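Long-range contacts in RIM-binding protein, isoform F (Drosophila melanogaster, PDB 6Q9M), which probably couples synaptic vesicle recruitment to release sites at the presynaptic active zone, and carries a central array of fibronectin type III domains: residues A156-Y161 against D200-T205; S117-W122 against R149-G154. All coordinates share one frame; numbering follows the deposited sequence.

Contact 1 of 2, residues A156-Y161 against D200-T205; sequences APSTQY and DFRTLT
Tyr161 meets Phe201 and Thr203 across the F-G strand pair of a fibronectin type III domain. Its CB sits over one face of the Phe201 ring, 4.2 Å from the ring centroid, a CH-pi contact. The two rings are oblique, with planes 36° apart. Thr203 CG2 meets the edge of the Tyr161 ring at CE2, 3.7 Å away. With CG anti to its carbonyl carbon (chi1 -70°), Tyr161 reaches back along its own chain. There its OH accepts an almost straight bond from Ala156 N at 2.8 Å. This is the tyrosine corner known from fibronectin type III domains. The backbones of Tyr161 and Phe201 form a hydrogen-bonded antiparallel pair.

Arg202 and Gln160 lie side by side on the other face of the sheet. The Arg202 chain runs extended and then bends near its end, which brings the guanidinium under Gln160, so that Gln160 NE2 lies over one of its faces. The amide and guanidinium planes differ by 50°. As modelled two donors face each other, so no hydrogen bond is counted and the closeness is doubtful.

Ser158 turns the chain at a positive phi. Its N donates to Leu204 O at 2.9 Å, from above the carbonyl plane. Thr203 OG1 accepts Thr159 N at 2.9 Å, while Thr203 N donates to Thr159 O at 2.8 Å. Together these bonds carry the pairing past the strand ends.

Strand 198-202 is outermost in its sheet, beside strand 160-167. Asp200 bridges to Arg162 of that strand. Beyond the strand end, Leu204 bonds through its backbone to Thr114, and Pro157 packs on Cys115.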
loop_
_atom_site.group_PDB
_atom_site.type_symbol
_atom_site.label_atom_id
_atom_site.label_comp_id
_atom_site.label_asym_id
_atom_site.label_seq_id
_atom_site.Cartn_x
_atom_site.Cartn_y
_atom_site.Cartn_z
ATOM N N ALA A 156 -20.733 0.207 -5.186
ATOM C CA ALA A 156 -21.600 -0.726 -5.883
ATOM C C ALA A 156 -20.785 -1.917 -6.385
ATOM O O ALA A 156 -19.584 -1.785 -6.648
ATOM C CB ALA A 156 -22.300 -0.034 -7.060
ATOM N N PRO A 157 -21.386 -3.098 -6.525
ATOM C CA PRO A 157 -20.599 -4.269 -6.928
ATOM C C PRO A 157 -20.207 -4.193 -8.394
ATOM O O PRO A 157 -20.838 -3.507 -9.201
ATOM C CB PRO A 157 -21.544 -5.453 -6.670
ATOM C CG PRO A 157 -22.895 -4.848 -6.277
ATOM C CD PRO A 157 -22.833 -3.379 -6.528
ATOM N N SER A 158 -19.131 -4.910 -8.726
ATOM C CA SER A 158 -18.674 -5.055 -10.112
ATOM C C SER A 158 -18.490 -3.707 -10.813
ATOM O O SER A 158 -18.794 -3.553 -11.997
ATOM C CB SER A 158 -19.632 -5.948 -10.905
ATOM O OG SER A 158 -18.929 -6.632 -11.919
ATOM N N THR A 159 -17.968 -2.725 -10.084
ATOM C CA THR A 159 -17.888 -1.350 -10.552
ATOM C C THR A 159 -16.465 -0.844 -10.417
ATOM O O THR A 159 -15.761 -1.179 -9.455
ATOM C CB THR A 159 -18.818 -0.406 -9.759
ATOM O OG1 THR A 159 -20.158 -0.913 -9.771
ATOM C CG2 THR A 159 -18.790 1.001 -10.364
ATOM N N GLN A 160 -16.057 -0.027 -11.379
ATOM C CA GLN A 160 -14.707 0.502 -11.423
ATOM C C GLN A 160 -14.623 1.801 -10.646
ATOM O O GLN A 160 -15.483 2.673 -10.778
ATOM C CB GLN A 160 -14.264 0.747 -12.858
ATOM C CG GLN A 160 -13.581 -0.443 -13.463
ATOM C CD GLN A 160 -14.033 -0.674 -14.872
ATOM O OE1 GLN A 160 -14.870 0.063 -15.393
ATOM N NE2 GLN A 160 -13.493 -1.702 -15.504
ATOM N N TYR A 161 -13.548 1.943 -9.875
ATOM C CA TYR A 161 -13.347 3.114 -9.047
ATOM C C TYR A 161 -11.911 3.594 -9.193
ATOM O O TYR A 161 -10.977 2.789 -9.286
ATOM C CB TYR A 161 -13.666 2.810 -7.590
ATOM C CG TYR A 161 -15.136 2.604 -7.343
ATOM C CD1 TYR A 161 -16.021 3.684 -7.357
ATOM C CD2 TYR A 161 -15.653 1.329 -7.117
ATOM C CE1 TYR A 161 -17.365 3.503 -7.120
ATOM C CE2 TYR A 161 -17.013 1.137 -6.894
ATOM C CZ TYR A 161 -17.863 2.231 -6.900
ATOM O OH TYR A 161 -19.207 2.062 -6.667
ATOM N N ASP A 200 -6.590 2.443 -9.426
ATOM C CA ASP A 200 -7.777 1.931 -10.089
ATOM C C ASP A 200 -8.046 0.516 -9.599
ATOM O O ASP A 200 -7.123 -0.299 -9.511
ATOM C CB ASP A 200 -7.607 1.923 -11.615
ATOM C CG ASP A 200 -7.571 3.329 -12.213
ATOM O OD1 ASP A 200 -8.238 4.250 -11.661
ATOM O OD2 ASP A 200 -6.873 3.512 -13.239
ATOM N N PHE A 201 -9.309 0.225 -9.288
ATOM C CA PHE A 201 -9.710 -1.116 -8.882
ATOM C C PHE A 201 -11.183 -1.300 -9.214
ATOM O O PHE A 201 -11.882 -0.346 -9.562
ATOM C CB PHE A 201 -9.442 -1.356 -7.384
ATOM C CG PHE A 201 -10.405 -0.646 -6.462
ATOM C CD1 PHE A 201 -10.153 0.657 -6.038
ATOM C CD2 PHE A 201 -11.549 -1.288 -6.000
ATOM C CE1 PHE A 201 -11.034 1.316 -5.187
ATOM C CE2 PHE A 201 -12.449 -0.632 -5.140
ATOM C CZ PHE A 201 -12.193 0.672 -4.740
ATOM N N ARG A 202 -11.651 -2.546 -9.115
ATOM C CA ARG A 202 -13.047 -2.891 -9.366
ATOM C C ARG A 202 -13.626 -3.622 -8.164
ATOM O O ARG A 202 -12.948 -4.459 -7.561
ATOM C CB ARG A 202 -13.202 -3.780 -10.602
ATOM C CG ARG A 202 -14.671 -4.124 -10.874
ATOM C CD ARG A 202 -14.896 -5.135 -11.997
ATOM N NE ARG A 202 -13.928 -5.050 -13.081
ATOM C CZ ARG A 202 -14.201 -4.534 -14.274
ATOM N NH1 ARG A 202 -15.411 -4.052 -14.515
ATOM N NH2 ARG A 202 -13.271 -4.501 -15.220
ATOM N N THR A 203 -14.875 -3.320 -7.809
ATOM C CA THR A 203 -15.461 -4.070 -6.706
ATOM C C THR A 203 -15.812 -5.490 -7.153
ATOM O O THR A 203 -15.875 -5.796 -8.345
ATOM C CB THR A 203 -16.683 -3.352 -6.134
ATOM O OG1 THR A 203 -17.560 -2.905 -7.188
ATOM C CG2 THR A 203 -16.228 -2.163 -5.301
ATOM N N LEU A 204 -15.985 -6.378 -6.177
ATOM C CA LEU A 204 -16.354 -7.758 -6.467
ATOM C C LEU A 204 -17.813 -7.832 -6.920
ATOM O O LEU A 204 -18.598 -6.895 -6.749
ATOM C CB LEU A 204 -16.126 -8.649 -5.248
ATOM C CG LEU A 204 -14.727 -8.699 -4.626
ATOM C CD1 LEU A 204 -14.766 -9.601 -3.426
ATOM C CD2 LEU A 204 -13.663 -9.179 -5.618
ATOM N N THR A 205 -18.188 -8.995 -7.444
ATOM C CA THR A 205 -19.525 -9.221 -7.983
ATOM C C THR A 205 -20.428 -9.801 -6.904
ATOM O O THR A 205 -20.027 -10.691 -6.151
ATOM C CB THR A 205 -19.489 -10.155 -9.198
ATOM O OG1 THR A 205 -18.402 -9.784 -10.061
ATOM C CG2 THR A 205 -20.794 -10.047 -9.988
#

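Contact 2 of 2, residues S117-W122 against R149-G154; sequences SAVISW and RHTITG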
loop_
_atom_site.group_PDB
_atom_site.type_symbol
_atom_site.label_atom_id
_atom_site.label_comp_id
_atom_site.label_asym_id
_atom_site.label_seq_id
_atom_site.Cartn_x
_atom_site.Cartn_y
_atom_site.Cartn_z
ATOM N N SER A 117 -16.875 -2.251 -0.768
ATOM C CA SER A 117 -15.900 -1.569 0.069
ATOM C C SER A 117 -14.488 -1.965 -0.343
ATOM O O SER A 117 -14.277 -2.946 -1.056
ATOM C CB SER A 117 -16.132 -1.894 1.540
ATOM O OG SER A 117 -15.760 -3.238 1.801
ATOM N N ALA A 118 -13.518 -1.198 0.153
ATOM C CA ALA A 118 -12.107 -1.460 -0.094
ATOM C C ALA A 118 -11.292 -0.744 0.972
ATOM O O ALA A 118 -11.726 0.271 1.523
ATOM C CB ALA A 118 -11.680 -1.003 -1.499
ATOM N N VAL A 119 -10.129 -1.296 1.291
ATOM C CA VAL A 119 -9.176 -0.625 2.169
ATOM C C VAL A 119 -8.186 0.118 1.282
ATOM O O VAL A 119 -7.566 -0.478 0.391
ATOM C CB VAL A 119 -8.471 -1.618 3.112
ATOM C CG1 VAL A 119 -7.182 -1.009 3.726
ATOM C CG2 VAL A 119 -9.423 -2.049 4.221
ATOM N N ILE A 120 -8.056 1.420 1.515
ATOM C CA ILE A 120 -7.168 2.295 0.759
ATOM C C ILE A 120 -5.977 2.629 1.639
ATOM O O ILE A 120 -6.151 3.172 2.735
ATOM C CB ILE A 120 -7.873 3.596 0.329
ATOM C CG1 ILE A 120 -9.210 3.313 -0.377
ATOM C CG2 ILE A 120 -6.924 4.448 -0.511
ATOM C CD1 ILE A 120 -9.081 2.548 -1.670
ATOM N N SER A 121 -4.773 2.366 1.130
ATOM C CA SER A 121 -3.504 2.681 1.773
ATOM C C SER A 121 -2.693 3.629 0.892
ATOM O O SER A 121 -2.881 3.689 -0.332
ATOM C CB SER A 121 -2.678 1.416 2.020
ATOM O OG SER A 121 -3.435 0.449 2.735
ATOM N N TRP A 122 -1.770 4.355 1.523
ATOM C CA TRP A 122 -0.872 5.238 0.789
ATOM C C TRP A 122 0.386 5.484 1.614
ATOM O O TRP A 122 0.485 5.099 2.784
ATOM C CB TRP A 122 -1.550 6.566 0.433
ATOM C CG TRP A 122 -2.019 7.357 1.610
ATOM C CD1 TRP A 122 -1.355 8.375 2.229
ATOM C CD2 TRP A 122 -3.269 7.212 2.303
ATOM N NE1 TRP A 122 -2.118 8.875 3.264
ATOM C CE2 TRP A 122 -3.290 8.172 3.336
ATOM C CE3 TRP A 122 -4.369 6.361 2.151
ATOM C CZ2 TRP A 122 -4.361 8.295 4.224
ATOM C CZ3 TRP A 122 -5.422 6.491 3.015
ATOM C CH2 TRP A 122 -5.414 7.454 4.045
ATOM N N ARG A 149 -4.156 4.607 6.105
ATOM C CA ARG A 149 -5.103 3.621 5.616
ATOM C C ARG A 149 -6.493 4.138 5.912
ATOM O O ARG A 149 -6.710 4.823 6.919
ATOM C CB ARG A 149 -4.944 2.250 6.302
ATOM C CG ARG A 149 -3.795 1.389 5.824
ATOM C CD ARG A 149 -4.058 -0.092 6.162
ATOM N NE ARG A 149 -2.920 -0.758 6.791
ATOM C CZ ARG A 149 -1.796 -1.105 6.163
ATOM N NH1 ARG A 149 -1.650 -0.833 4.873
ATOM N NH2 ARG A 149 -0.806 -1.712 6.827
ATOM N N HIS A 150 -7.439 3.778 5.051
ATOM C CA HIS A 150 -8.835 4.071 5.346
ATOM C C HIS A 150 -9.746 3.183 4.520
ATOM O O HIS A 150 -9.553 3.047 3.306
ATOM C CB HIS A 150 -9.174 5.531 5.077
ATOM C CG HIS A 150 -10.589 5.852 5.391
ATOM N ND1 HIS A 150 -11.050 5.946 6.684
ATOM C CD2 HIS A 150 -11.662 6.043 4.589
ATOM C CE1 HIS A 150 -12.342 6.208 6.670
ATOM N NE2 HIS A 150 -12.740 6.249 5.413
ATOM N N THR A 151 -10.752 2.612 5.167
ATOM C CA THR A 151 -11.754 1.824 4.468
ATOM C C THR A 151 -12.809 2.733 3.844
ATOM O O THR A 151 -13.406 3.561 4.538
ATOM C CB THR A 151 -12.419 0.848 5.431
ATOM O OG1 THR A 151 -11.426 -0.015 6.000
ATOM C CG2 THR A 151 -13.452 0.026 4.679
ATOM N N ILE A 152 -13.024 2.598 2.533
ATOM C CA ILE A 152 -14.116 3.283 1.842
ATOM C C ILE A 152 -15.282 2.316 1.692
ATOM O O ILE A 152 -15.085 1.132 1.391
ATOM C CB ILE A 152 -13.681 3.841 0.470
ATOM C CG1 ILE A 152 -12.967 2.771 -0.367
ATOM C CG2 ILE A 152 -12.834 5.109 0.652
ATOM C CD1 ILE A 152 -12.846 3.130 -1.854
ATOM N N THR A 153 -16.496 2.812 1.917
ATOM C CA THR A 153 -17.733 2.049 1.770
ATOM C C THR A 153 -18.654 2.751 0.772
ATOM O O THR A 153 -18.250 3.671 0.056
ATOM C CB THR A 153 -18.435 1.853 3.121
ATOM O OG1 THR A 153 -18.734 3.127 3.708
ATOM C CG2 THR A 153 -17.570 1.042 4.063
ATOM N N GLY A 154 -19.896 2.281 0.690
ATOM C CA GLY A 154 -20.832 2.925 -0.223
ATOM C C GLY A 154 -20.601 2.623 -1.687
ATOM O O GLY A 154 -21.125 3.350 -2.553
#
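Ser117 sets its CB against Ile152 O, 3.2 Å away, where the B and E strands of a fibronectin type III domain begin to pair. Its OG turns to Thr114 instead. Ala118 and Ile152 form a hydrogen-bonded antiparallel pair, with Ile152 N to Ala118 O at 2.8 Å. Val119 points to the opposite face, and its CG2 lies 3.4 Å from Thr151 OG1. Ile120 returns to the face of Ala118. Its CG1 lies 3.8 Å from Ile152 CG1, and the two CD1 methyls also touch. Ile152 holds CG1 between its backbone N and carbonyl carbon (chi1 50°), which brings this branch up against Ile120. Ile152 also packs on Val133 and Val135 of the facing sheet. Paired with Ile120 in the backbone, His150 donates from N to Ile120 O at 2.7 Å.

Ser121 OG, beside its own backbone N, accepts Arg149 NH1 at 3.1 Å, lying in the guanidinium plane. Arg149 NH2 forms a salt bridge with Asp6. With an alanine in place of Arg149, Ser121 OG would probably lose this donor and Asp6 its salt bridge to that side chain. Trp122 ends the segment, buried among Val108, Val133 and Val143. Its six-membered ring turns one face to the neighbouring strand 149-152, where Arg149 N stands over the rim, 3.7 Å from CH2.

Following the chain from the N terminus, strand 106-111 leads into strand 118-123. Contact 2 then closes a loop that holds strands 131-135 and 138-143. The chain next passes from strand 149-152 to strand 160-167. Contact 1 opens only there, so the two loops come in series and neither encloses the other. The loop of contact 1 includes residues 174-194, which are not modelled and are probably flexible, before strand 198-202 returns. Each contact belongs to a different sheet of the same sandwich. Their centres are 13 Å apart, and they meet in the core: Phe201 CZ lies 3.7 Å from Ala118 CB and 3.8 Å from Ile152 CD1.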